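Long-range contacts in exosome complex component Rrp42 (Methanothermobacter thermautotrophicus, PDB 2WNR), which forms a probably non-catalytic part of the archaeal exosome, an RNA-degrading complex, and probably contributes to the structuring of the Rrp41 active site: residues V159-A169 against K183-L194; C196-L207 against D246-K257. All coordinates share one frame; numbering follows the deposited sequence.

In the fold
Contact 1 begins in the last turns of helix 150-164 and runs on into strand 166-173. The chain turns back through strand 176-180 and returns as 184-186, which pairs with the start of strand 166-173. It leaves that small three-stranded sheet, passes alongside the helix's last turns and enters strand 193-201, where contact 1 closes. Contact 2 opens on the same strand and its hairpin partner 204-207. It closes after 38 intervening residues, when helix 244-268 packs on the four-stranded antiparallel sheet to which both strands belong. The two contacts follow in series and neither nests in the other. Their centres lie about 30 Å apart, on opposite sides of the chain's centre, with strand 193-201 joining them.

Contact 1. Residues V159-A169 against K183-L194; sequences VAALLDTRIPA and KMQPLPVNRKAL
Ile167 and Gln185 form the hydrogen-bonded pair of an antiparallel strand pairing in this RNase PH family subunit. Strand 166-173 is the middle strand of a small three-stranded sheet, and 184-186 is an outer one within this chain. Ile167 N donates to Gln185 O at 2.7 Å, in the carbonyl plane. Gln185 N returns a bond to Ile167 O at 2.8 Å. Further along, Ala169 N makes a weak bond to Lys183 O.

The strand residues make apolar contacts on both faces of the pairing. On one, Met184 lies beside Pro168, and its chain bends at chi2 (-54°) and chi3 (-78°). This brings CE to 3.4 Å from Arg166 O and SD against Pro168 CA. On the other, Leu187 CD2 reaches Ile167. Leu187 CD1 meets Leu162 CD2 at 3.7 Å and also packs on Thr165 CB. Leu137 of strand 133-145 also touches Leu187.

The helix makes further apolar contacts with the connection 187-194. Leu163 CD1 sits against both methyls of Val189. Lys192 packs its CD near Leu163 CD2, and its NZ forms a salt bridge with Asp266. Val159 CG2 touches Leu194 CD2 at 3.9 Å.

Pro186 CG lies over one face of the Arg166 guanidinium. Two bonds within 159-169 hold that group at the helix end, both acceptors in its plane. Arg166 NH1 donates to Leu163 O at 3.1 Å and to Thr165 O at 2.8 Å.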
loop_
_atom_site.group_PDB
_atom_site.type_symbol
_atom_site.label_atom_id
_atom_site.label_comp_id
_atom_site.label_asym_id
_atom_site.label_seq_id
_atom_site.Cartn_x
_atom_site.Cartn_y
_atom_site.Cartn_z
ATOM N N VAL A 159 -14.309 24.050 -12.294
ATOM C CA VAL A 159 -15.107 25.253 -12.110
ATOM C C VAL A 159 -16.540 25.013 -12.578
ATOM O O VAL A 159 -17.494 25.320 -11.848
ATOM C CB VAL A 159 -14.472 26.503 -12.787
ATOM C CG1 VAL A 159 -15.450 27.667 -12.829
ATOM C CG2 VAL A 159 -13.230 26.937 -12.024
ATOM N N ALA A 160 -16.691 24.445 -13.774
ATOM C CA ALA A 160 -18.019 24.167 -14.316
ATOM C C ALA A 160 -18.814 23.265 -13.369
ATOM O O ALA A 160 -19.960 23.571 -13.030
ATOM C CB ALA A 160 -17.926 23.551 -15.707
ATOM N N ALA A 161 -18.185 22.178 -12.918
ATOM C CA ALA A 161 -18.840 21.221 -12.032
ATOM C C ALA A 161 -19.276 21.862 -10.707
ATOM O O ALA A 161 -20.347 21.558 -10.178
ATOM C CB ALA A 161 -17.936 20.036 -11.786
ATOM N N LEU A 162 -18.442 22.758 -10.191
ATOM C CA LEU A 162 -18.724 23.445 -8.939
ATOM C C LEU A 162 -19.953 24.333 -9.053
ATOM O O LEU A 162 -20.754 24.426 -8.121
ATOM C CB LEU A 162 -17.522 24.277 -8.493
ATOM C CG LEU A 162 -16.349 23.486 -7.914
ATOM C CD1 LEU A 162 -15.102 24.340 -7.772
ATOM C CD2 LEU A 162 -16.684 22.762 -6.640
ATOM N N LEU A 163 -20.083 24.986 -10.200
ATOM C CA LEU A 163 -21.224 25.838 -10.488
ATOM C C LEU A 163 -22.505 25.013 -10.638
ATOM O O LEU A 163 -23.604 25.471 -10.293
ATOM C CB LEU A 163 -20.936 26.603 -11.769
ATOM C CG LEU A 163 -20.395 28.037 -11.741
ATOM C CD1 LEU A 163 -20.027 28.635 -10.358
ATOM C CD2 LEU A 163 -19.358 28.307 -12.816
ATOM N N ASP A 164 -22.339 23.793 -11.151
ATOM C CA ASP A 164 -23.434 22.858 -11.364
ATOM C C ASP A 164 -23.879 22.180 -10.070
ATOM O O ASP A 164 -24.959 21.598 -10.013
ATOM C CB ASP A 164 -23.014 21.794 -12.378
ATOM C CG ASP A 164 -24.139 20.827 -12.710
ATOM O OD1 ASP A 164 -25.141 21.268 -13.322
ATOM O OD2 ASP A 164 -24.016 19.633 -12.358
ATOM N N THR A 165 -23.041 22.249 -9.041
ATOM C CA THR A 165 -23.288 21.524 -7.795
ATOM C C THR A 165 -24.490 22.063 -7.031
ATOM O O THR A 165 -24.653 23.276 -6.870
ATOM C CB THR A 165 -22.044 21.504 -6.882
ATOM O OG1 THR A 165 -20.906 21.078 -7.635
ATOM C CG2 THR A 165 -22.237 20.546 -5.723
ATOM N N ARG A 166 -25.339 21.133 -6.599
ATOM C CA ARG A 166 -26.440 21.415 -5.684
ATOM C C ARG A 166 -26.301 20.445 -4.515
ATOM O O ARG A 166 -26.115 19.247 -4.727
ATOM C CB ARG A 166 -27.800 21.224 -6.374
ATOM C CG ARG A 166 -28.043 22.087 -7.614
ATOM C CD ARG A 166 -28.370 23.556 -7.266
ATOM N NE ARG A 166 -28.472 24.402 -8.464
ATOM C CZ ARG A 166 -27.431 24.896 -9.142
ATOM N NH1 ARG A 166 -26.177 24.646 -8.760
ATOM N NH2 ARG A 166 -27.647 25.646 -10.219
ATOM N N ILE A 167 -26.362 20.959 -3.286
ATOM C CA ILE A 167 -26.229 20.110 -2.093
ATOM C C ILE A 167 -27.398 20.275 -1.125
ATOM O O ILE A 167 -27.980 21.359 -1.039
ATOM C CB ILE A 167 -24.893 20.337 -1.336
ATOM C CG1 ILE A 167 -24.796 21.764 -0.784
ATOM C CG2 ILE A 167 -23.712 20.006 -2.226
ATOM C CD1 ILE A 167 -23.771 21.923 0.329
ATOM N N PRO A 168 -27.750 19.200 -0.395
ATOM C CA PRO A 168 -28.853 19.279 0.563
ATOM C C PRO A 168 -28.561 20.262 1.698
ATOM O O PRO A 168 -27.401 20.449 2.081
ATOM C CB PRO A 168 -28.954 17.851 1.107
ATOM C CG PRO A 168 -27.618 17.251 0.857
ATOM C CD PRO A 168 -27.150 17.854 -0.424
ATOM N N ALA A 169 -29.611 20.901 2.205
ATOM C CA ALA A 169 -29.483 21.794 3.341
ATOM C C ALA A 169 -29.148 20.980 4.581
ATOM O O ALA A 169 -29.791 19.970 4.869
ATOM C CB ALA A 169 -30.757 22.582 3.549
ATOM N N LYS A 183 -34.691 21.084 0.516
ATOM C CA LYS A 183 -34.083 22.359 0.139
ATOM C C LYS A 183 -32.673 22.144 -0.429
ATOM O O LYS A 183 -31.688 22.133 0.312
ATOM C CB LYS A 183 -34.060 23.312 1.343
ATOM C CG LYS A 183 -33.664 24.762 1.033
ATOM C CD LYS A 183 -33.715 25.616 2.302
ATOM C CE LYS A 183 -33.620 27.109 2.005
ATOM N NZ LYS A 183 -34.164 27.922 3.138
ATOM N N MET A 184 -32.599 21.962 -1.749
ATOM C CA MET A 184 -31.324 21.828 -2.459
ATOM C C MET A 184 -30.709 23.201 -2.722
ATOM O O MET A 184 -31.388 24.110 -3.196
ATOM C CB MET A 184 -31.506 21.062 -3.776
ATOM C CG MET A 184 -31.842 19.589 -3.606
ATOM S SD MET A 184 -30.665 18.690 -2.572
ATOM C CE MET A 184 -29.300 18.453 -3.709
ATOM N N GLN A 185 -29.423 23.342 -2.413
ATOM C CA GLN A 185 -28.757 24.640 -2.475
ATOM C C GLN A 185 -27.502 24.635 -3.351
ATOM O O GLN A 185 -26.765 23.642 -3.388
ATOM C CB GLN A 185 -28.404 25.128 -1.064
ATOM C CG GLN A 185 -29.615 25.510 -0.204
ATOM C CD GLN A 185 -29.232 26.123 1.139
ATOM O OE1 GLN A 185 -28.428 25.566 1.890
ATOM N NE2 GLN A 185 -29.822 27.271 1.450
ATOM N N PRO A 186 -27.257 25.745 -4.071
ATOM C CA PRO A 186 -25.988 25.889 -4.774
ATOM C C PRO A 186 -24.851 26.048 -3.775
ATOM O O PRO A 186 -25.098 26.408 -2.620
ATOM C CB PRO A 186 -26.172 27.186 -5.568
ATOM C CG PRO A 186 -27.640 27.345 -5.704
ATOM C CD PRO A 186 -28.200 26.821 -4.421
ATOM N N LEU A 187 -23.624 25.759 -4.205
ATOM C CA LEU A 187 -22.457 26.042 -3.378
ATOM C C LEU A 187 -22.275 27.555 -3.272
ATOM O O LEU A 187 -22.527 28.268 -4.246
ATOM C CB LEU A 187 -21.192 25.407 -3.952
ATOM C CG LEU A 187 -21.066 23.884 -3.993
ATOM C CD1 LEU A 187 -19.750 23.497 -4.645
ATOM C CD2 LEU A 187 -21.176 23.267 -2.612
ATOM N N PRO A 188 -21.856 28.050 -2.085
ATOM C CA PRO A 188 -21.537 29.477 -1.959
ATOM C C PRO A 188 -20.319 29.822 -2.826
ATOM O O PRO A 188 -19.170 29.573 -2.440
ATOM C CB PRO A 188 -21.237 29.647 -0.462
ATOM C CG PRO A 188 -20.850 28.269 0.014
ATOM C CD PRO A 188 -21.660 27.320 -0.815
ATOM N N VAL A 189 -20.594 30.358 -4.010
ATOM C CA VAL A 189 -19.554 30.726 -4.957
ATOM C C VAL A 189 -19.335 32.229 -4.854
ATOM O O VAL A 189 -20.236 33.012 -5.151
ATOM C CB VAL A 189 -19.938 30.321 -6.402
ATOM C CG1 VAL A 189 -18.916 30.838 -7.402
ATOM C CG2 VAL A 189 -20.075 28.807 -6.513
ATOM N N ASN A 190 -18.142 32.623 -4.417
ATOM C CA ASN A 190 -17.816 34.039 -4.257
ATOM C C ASN A 190 -17.354 34.703 -5.549
ATOM O O ASN A 190 -17.665 35.873 -5.805
ATOM C CB ASN A 190 -16.771 34.229 -3.156
ATOM C CG ASN A 190 -17.381 34.253 -1.763
ATOM O OD1 ASN A 190 -18.584 34.462 -1.595
ATOM N ND2 ASN A 190 -16.546 34.043 -0.753
ATOM N N ARG A 191 -16.610 33.941 -6.352
ATOM C CA ARG A 191 -16.032 34.415 -7.611
ATOM C C ARG A 191 -15.490 33.269 -8.467
ATOM O O ARG A 191 -15.372 32.136 -8.005
ATOM C CB ARG A 191 -14.936 35.463 -7.366
ATOM C CG ARG A 191 -13.959 35.177 -6.218
ATOM C CD ARG A 191 -13.097 36.406 -5.975
ATOM N NE ARG A 191 -12.485 36.440 -4.647
ATOM C CZ ARG A 191 -13.076 36.896 -3.540
ATOM N NH1 ARG A 191 -12.414 36.889 -2.389
ATOM N NH2 ARG A 191 -14.325 37.348 -3.570
ATOM N N LYS A 192 -15.179 33.572 -9.722
ATOM C CA LYS A 192 -14.655 32.571 -10.646
ATOM C C LYS A 192 -13.209 32.866 -10.987
ATOM O O LYS A 192 -12.762 34.011 -10.914
ATOM C CB LYS A 192 -15.485 32.521 -11.930
ATOM C CG LYS A 192 -16.731 31.649 -11.843
ATOM C CD LYS A 192 -17.767 32.044 -12.886
ATOM C CE LYS A 192 -18.661 33.150 -12.370
ATOM N NZ LYS A 192 -19.558 33.675 -13.435
ATOM N N ALA A 193 -12.485 31.812 -11.337
ATOM C CA ALA A 193 -11.126 31.917 -11.832
ATOM C C ALA A 193 -10.923 30.812 -12.860
ATOM O O ALA A 193 -11.506 29.729 -12.737
ATOM C CB ALA A 193 -10.145 31.775 -10.700
ATOM N N LEU A 194 -10.126 31.085 -13.884
ATOM C CA LEU A 194 -9.784 30.057 -14.863
ATOM C C LEU A 194 -8.301 30.116 -15.211
ATOM O O LEU A 194 -7.590 31.022 -14.761
ATOM C CB LEU A 194 -10.656 30.164 -16.122
ATOM C CG LEU A 194 -12.141 29.787 -16.008
ATOM C CD1 LEU A 194 -12.848 30.013 -17.327
ATOM C CD2 LEU A 194 -12.360 28.350 -15.528
#

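Contact 2. Residues C196-L207 against D246-K257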
loop_
_atom_site.group_PDB
_atom_site.type_symbol
_atom_site.label_atom_id
_atom_site.label_comp_id
_atom_site.label_asym_id
_atom_site.label_seq_id
_atom_site.Cartn_x
_atom_site.Cartn_y
_atom_site.Cartn_z
ATOM N N CYS A 196 -4.931 29.548 -18.058
ATOM C CA CYS A 196 -4.311 29.483 -19.370
ATOM C C CYS A 196 -2.939 28.835 -19.257
ATOM O O CYS A 196 -2.130 29.238 -18.419
ATOM C CB CYS A 196 -4.157 30.887 -19.930
ATOM S SG CYS A 196 -5.699 31.677 -20.365
ATOM N N THR A 197 -2.687 27.832 -20.097
ATOM C CA THR A 197 -1.390 27.172 -20.162
ATOM C C THR A 197 -0.717 27.511 -21.480
ATOM O O THR A 197 -1.330 27.411 -22.543
ATOM C CB THR A 197 -1.514 25.643 -20.030
ATOM O OG1 THR A 197 -2.043 25.322 -18.741
ATOM C CG2 THR A 197 -0.162 24.973 -20.155
ATOM N N PHE A 198 0.548 27.908 -21.392
ATOM C CA PHE A 198 1.361 28.269 -22.550
ATOM C C PHE A 198 2.527 27.311 -22.691
ATOM O O PHE A 198 3.035 26.802 -21.700
ATOM C CB PHE A 198 1.916 29.685 -22.386
ATOM C CG PHE A 198 0.864 30.728 -22.206
ATOM C CD1 PHE A 198 0.460 31.505 -23.274
ATOM C CD2 PHE A 198 0.275 30.937 -20.964
ATOM C CE1 PHE A 198 -0.522 32.478 -23.111
ATOM C CE2 PHE A 198 -0.707 31.909 -20.790
ATOM C CZ PHE A 198 -1.107 32.679 -21.860
ATOM N N ALA A 199 2.966 27.088 -23.920
ATOM C CA ALA A 199 4.123 26.248 -24.173
ATOM C C ALA A 199 5.210 27.035 -24.893
ATOM O O ALA A 199 4.947 27.663 -25.918
ATOM C CB ALA A 199 3.719 25.029 -24.988
ATOM N N LYS A 200 6.424 27.006 -24.346
ATOM C CA LYS A 200 7.579 27.608 -25.014
ATOM C C LYS A 200 8.109 26.678 -26.099
ATOM O O LYS A 200 8.634 25.596 -25.812
ATOM C CB LYS A 200 8.683 27.936 -24.010
ATOM C CG LYS A 200 9.982 28.483 -24.620
ATOM C CD LYS A 200 9.923 29.981 -24.879
ATOM C CE LYS A 200 11.244 30.498 -25.428
ATOM N NZ LYS A 200 12.348 30.527 -24.435
ATOM N N ILE A 201 7.945 27.104 -27.345
ATOM C CA ILE A 201 8.487 26.400 -28.490
ATOM C C ILE A 201 9.265 27.434 -29.281
ATOM O O ILE A 201 8.770 28.546 -29.510
ATOM C CB ILE A 201 7.382 25.744 -29.359
ATOM C CG1 ILE A 201 6.607 24.706 -28.541
ATOM C CG2 ILE A 201 7.999 25.066 -30.579
ATOM C CD1 ILE A 201 5.180 24.463 -28.996
ATOM N N GLY A 202 10.482 27.068 -29.689
ATOM C CA GLY A 202 11.381 27.988 -30.364
ATOM C C GLY A 202 11.556 29.213 -29.499
ATOM O O GLY A 202 11.882 29.099 -28.321
ATOM N N ASN A 203 11.311 30.385 -30.080
ATOM C CA ASN A 203 11.398 31.654 -29.348
ATOM C C ASN A 203 10.026 32.192 -28.942
ATOM O O ASN A 203 9.892 33.355 -28.562
ATOM C CB ASN A 203 12.119 32.705 -30.199
ATOM C CG ASN A 203 13.495 32.256 -30.653
ATOM O OD1 ASN A 203 13.883 32.509 -31.787
ATOM N ND2 ASN A 203 14.244 31.597 -29.771
ATOM N N GLU A 204 9.004 31.349 -29.033
ATOM C CA GLU A 204 7.633 31.811 -28.880
ATOM C C GLU A 204 6.939 31.103 -27.735
ATOM O O GLU A 204 7.246 29.948 -27.436
ATOM C CB GLU A 204 6.838 31.574 -30.176
ATOM C CG GLU A 204 7.434 32.204 -31.441
ATOM C CD GLU A 204 7.440 33.723 -31.413
ATOM O OE1 GLU A 204 6.642 34.317 -30.649
ATOM O OE2 GLU A 204 8.249 34.324 -32.162
ATOM N N ILE A 205 6.005 31.791 -27.093
ATOM C CA ILE A 205 5.061 31.095 -26.226
ATOM C C ILE A 205 3.730 30.905 -26.955
ATOM O O ILE A 205 3.202 31.839 -27.571
ATOM C CB ILE A 205 4.878 31.758 -24.837
ATOM C CG1 ILE A 205 4.602 33.254 -24.963
ATOM C CG2 ILE A 205 6.110 31.496 -23.953
ATOM C CD1 ILE A 205 3.854 33.831 -23.785
ATOM N N VAL A 206 3.213 29.680 -26.920
ATOM C CA VAL A 206 1.949 29.400 -27.582
ATOM C C VAL A 206 0.910 28.976 -26.575
ATOM O O VAL A 206 1.202 28.193 -25.675
ATOM C CB VAL A 206 2.016 28.377 -28.781
ATOM C CG1 VAL A 206 3.289 28.468 -29.594
ATOM C CG2 VAL A 206 1.610 26.973 -28.405
ATOM N N LEU A 207 -0.300 29.502 -26.736
ATOM C CA LEU A 207 -1.381 29.238 -25.797
ATOM C C LEU A 207 -2.095 27.943 -26.156
ATOM O O LEU A 207 -2.370 27.693 -27.327
ATOM C CB LEU A 207 -2.365 30.417 -25.768
ATOM C CG LEU A 207 -3.698 30.321 -25.018
ATOM C CD1 LEU A 207 -3.493 30.216 -23.511
ATOM C CD2 LEU A 207 -4.557 31.535 -25.354
ATOM N N ASP A 246 9.262 35.847 -21.298
ATOM C CA ASP A 246 8.317 34.751 -21.525
ATOM C C ASP A 246 7.253 34.711 -20.439
ATOM O O ASP A 246 6.071 34.579 -20.733
ATOM C CB ASP A 246 9.034 33.405 -21.583
ATOM C CG ASP A 246 9.918 33.257 -22.802
ATOM O OD1 ASP A 246 9.739 33.997 -23.787
ATOM O OD2 ASP A 246 10.808 32.387 -22.775
ATOM N N VAL A 247 7.675 34.847 -19.187
ATOM C CA VAL A 247 6.759 34.765 -18.067
ATOM C C VAL A 247 5.786 35.932 -18.056
ATOM O O VAL A 247 4.570 35.730 -17.953
ATOM C CB VAL A 247 7.515 34.680 -16.748
ATOM C CG1 VAL A 247 6.569 34.847 -15.557
ATOM C CG2 VAL A 247 8.260 33.349 -16.675
ATOM N N LEU A 248 6.321 37.143 -18.190
ATOM C CA LEU A 248 5.506 38.355 -18.153
ATOM C C LEU A 248 4.571 38.468 -19.355
ATOM O O LEU A 248 3.462 39.000 -19.238
ATOM C CB LEU A 248 6.390 39.594 -18.032
ATOM C CG LEU A 248 7.229 39.723 -16.754
ATOM C CD1 LEU A 248 7.998 41.028 -16.801
ATOM C CD2 LEU A 248 6.389 39.652 -15.473
ATOM N N LYS A 249 5.025 37.966 -20.502
ATOM C CA LYS A 249 4.201 37.912 -21.706
ATOM C C LYS A 249 3.019 36.972 -21.480
ATOM O O LYS A 249 1.879 37.316 -21.786
ATOM C CB LYS A 249 5.037 37.478 -22.917
ATOM C CG LYS A 249 4.294 37.513 -24.248
ATOM C CD LYS A 249 5.248 37.470 -25.437
ATOM C CE LYS A 249 4.465 37.354 -26.751
ATOM N NZ LYS A 249 5.305 37.662 -27.944
ATOM N N ALA A 250 3.299 35.794 -20.930
ATOM C CA ALA A 250 2.258 34.821 -20.593
ATOM C C ALA A 250 1.216 35.385 -19.623
ATOM O O ALA A 250 0.027 35.197 -19.833
ATOM C CB ALA A 250 2.873 33.527 -20.048
ATOM N N VAL A 251 1.653 36.075 -18.574
ATOM C CA VAL A 251 0.723 36.790 -17.702
ATOM C C VAL A 251 -0.160 37.708 -18.545
ATOM O O VAL A 251 -1.390 37.601 -18.512
ATOM C CB VAL A 251 1.462 37.600 -16.605
ATOM C CG1 VAL A 251 0.516 38.590 -15.920
ATOM C CG2 VAL A 251 2.105 36.652 -15.592
ATOM N N SER A 252 0.478 38.578 -19.322
ATOM C CA SER A 252 -0.230 39.538 -20.163
ATOM C C SER A 252 -1.364 38.879 -20.954
ATOM O O SER A 252 -2.525 39.264 -20.798
ATOM C CB SER A 252 0.746 40.273 -21.091
ATOM O OG SER A 252 0.083 41.266 -21.850
ATOM N N ILE A 253 -1.036 37.878 -21.774
ATOM C CA ILE A 253 -2.061 37.145 -22.526
ATOM C C ILE A 253 -3.108 36.541 -21.588
ATOM O O ILE A 253 -4.303 36.783 -21.767
ATOM C CB ILE A 253 -1.484 36.055 -23.493
ATOM C CG1 ILE A 253 -0.774 36.694 -24.692
ATOM C CG2 ILE A 253 -2.580 35.180 -24.031
ATOM C CD1 ILE A 253 0.708 36.463 -24.710
ATOM N N ALA A 254 -2.663 35.785 -20.587
ATOM C CA ALA A 254 -3.587 35.117 -19.664
ATOM C C ALA A 254 -4.633 36.084 -19.097
ATOM O O ALA A 254 -5.829 35.772 -19.075
ATOM C CB ALA A 254 -2.830 34.405 -18.544
ATOM N N VAL A 255 -4.183 37.268 -18.684
ATOM C CA VAL A 255 -5.067 38.287 -18.115
ATOM C C VAL A 255 -6.101 38.852 -19.122
ATOM O O VAL A 255 -7.167 39.329 -18.722
ATOM C CB VAL A 255 -4.234 39.395 -17.398
ATOM C CG1 VAL A 255 -5.100 40.568 -16.949
ATOM C CG2 VAL A 255 -3.513 38.796 -16.198
ATOM N N GLU A 256 -5.806 38.778 -20.419
ATOM C CA GLU A 256 -6.763 39.233 -21.434
ATOM C C GLU A 256 -7.612 38.101 -22.024
ATOM O O GLU A 256 -8.640 38.353 -22.640
ATOM C CB GLU A 256 -6.070 40.036 -22.542
ATOM C CG GLU A 256 -5.148 39.219 -23.451
ATOM C CD GLU A 256 -4.773 39.956 -24.729
ATOM O OE1 GLU A 256 -4.095 41.007 -24.642
ATOM O OE2 GLU A 256 -5.154 39.470 -25.819
ATOM N N LYS A 257 -7.180 36.861 -21.824
ATOM C CA LYS A 257 -7.935 35.691 -22.275
ATOM C C LYS A 257 -8.963 35.185 -21.255
ATOM O O LYS A 257 -10.096 34.893 -21.619
ATOM C CB LYS A 257 -6.990 34.553 -22.693
ATOM C CG LYS A 257 -6.270 34.786 -24.024
ATOM C CD LYS A 257 -7.203 34.559 -25.204
ATOM C CE LYS A 257 -6.646 35.148 -26.478
ATOM N NZ LYS A 257 -7.504 34.766 -27.624
#
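Phe198 and Ile205 reach helix 246-257 from neighbouring strands of a beta hairpin, and their first torsions set the approach. Phe198 has CG anti to the carbonyl carbon (chi1 -58°), which lays its ring against the helix. Ile205 has CG1 between the backbone N and the carbonyl carbon (chi1 50°), and its CD1 meets the helix at Ala250. This is helix-on-sheet packing in the second domain of the RNase PH family. A type II' turn from Ile201 to Glu204 closes the hairpin. Segment 246-257 of the helix runs at 29° to strand 204-207, in broadly the same direction.

The Phe198 ring lies between two aliphatic groups. Ala250 CB makes a CH-pi contact over one face, 4.0 Å from the ring centroid. Leu207 CD1, from the partner strand of the hairpin, lies over the opposite face. Ile253 CG2 approaches the ring edge, 3.5 Å from Phe198 CE1.

Ile205 CD1 packs on the helix backbone, 3.5 Å from Ala250 N, and also touches Lys249 CG. Toward the other end, Cys196 CB meets Ala254 CB at 4.0 Å, and its SG lies near Lys257 CB. Leu207 CD2 touches CG and CD of Lys257, the two side chains crossing at a slant. Val247, Val251 and Val255 point away from the hairpin and touch another protein chain.

One salt bridge joins the hairpin to the start of the helix segment. Lys200 crosses Asp246 at about a right angle, and its NZ meets Asp246 OD2 at 2.9 Å on the syn side of the carboxylate.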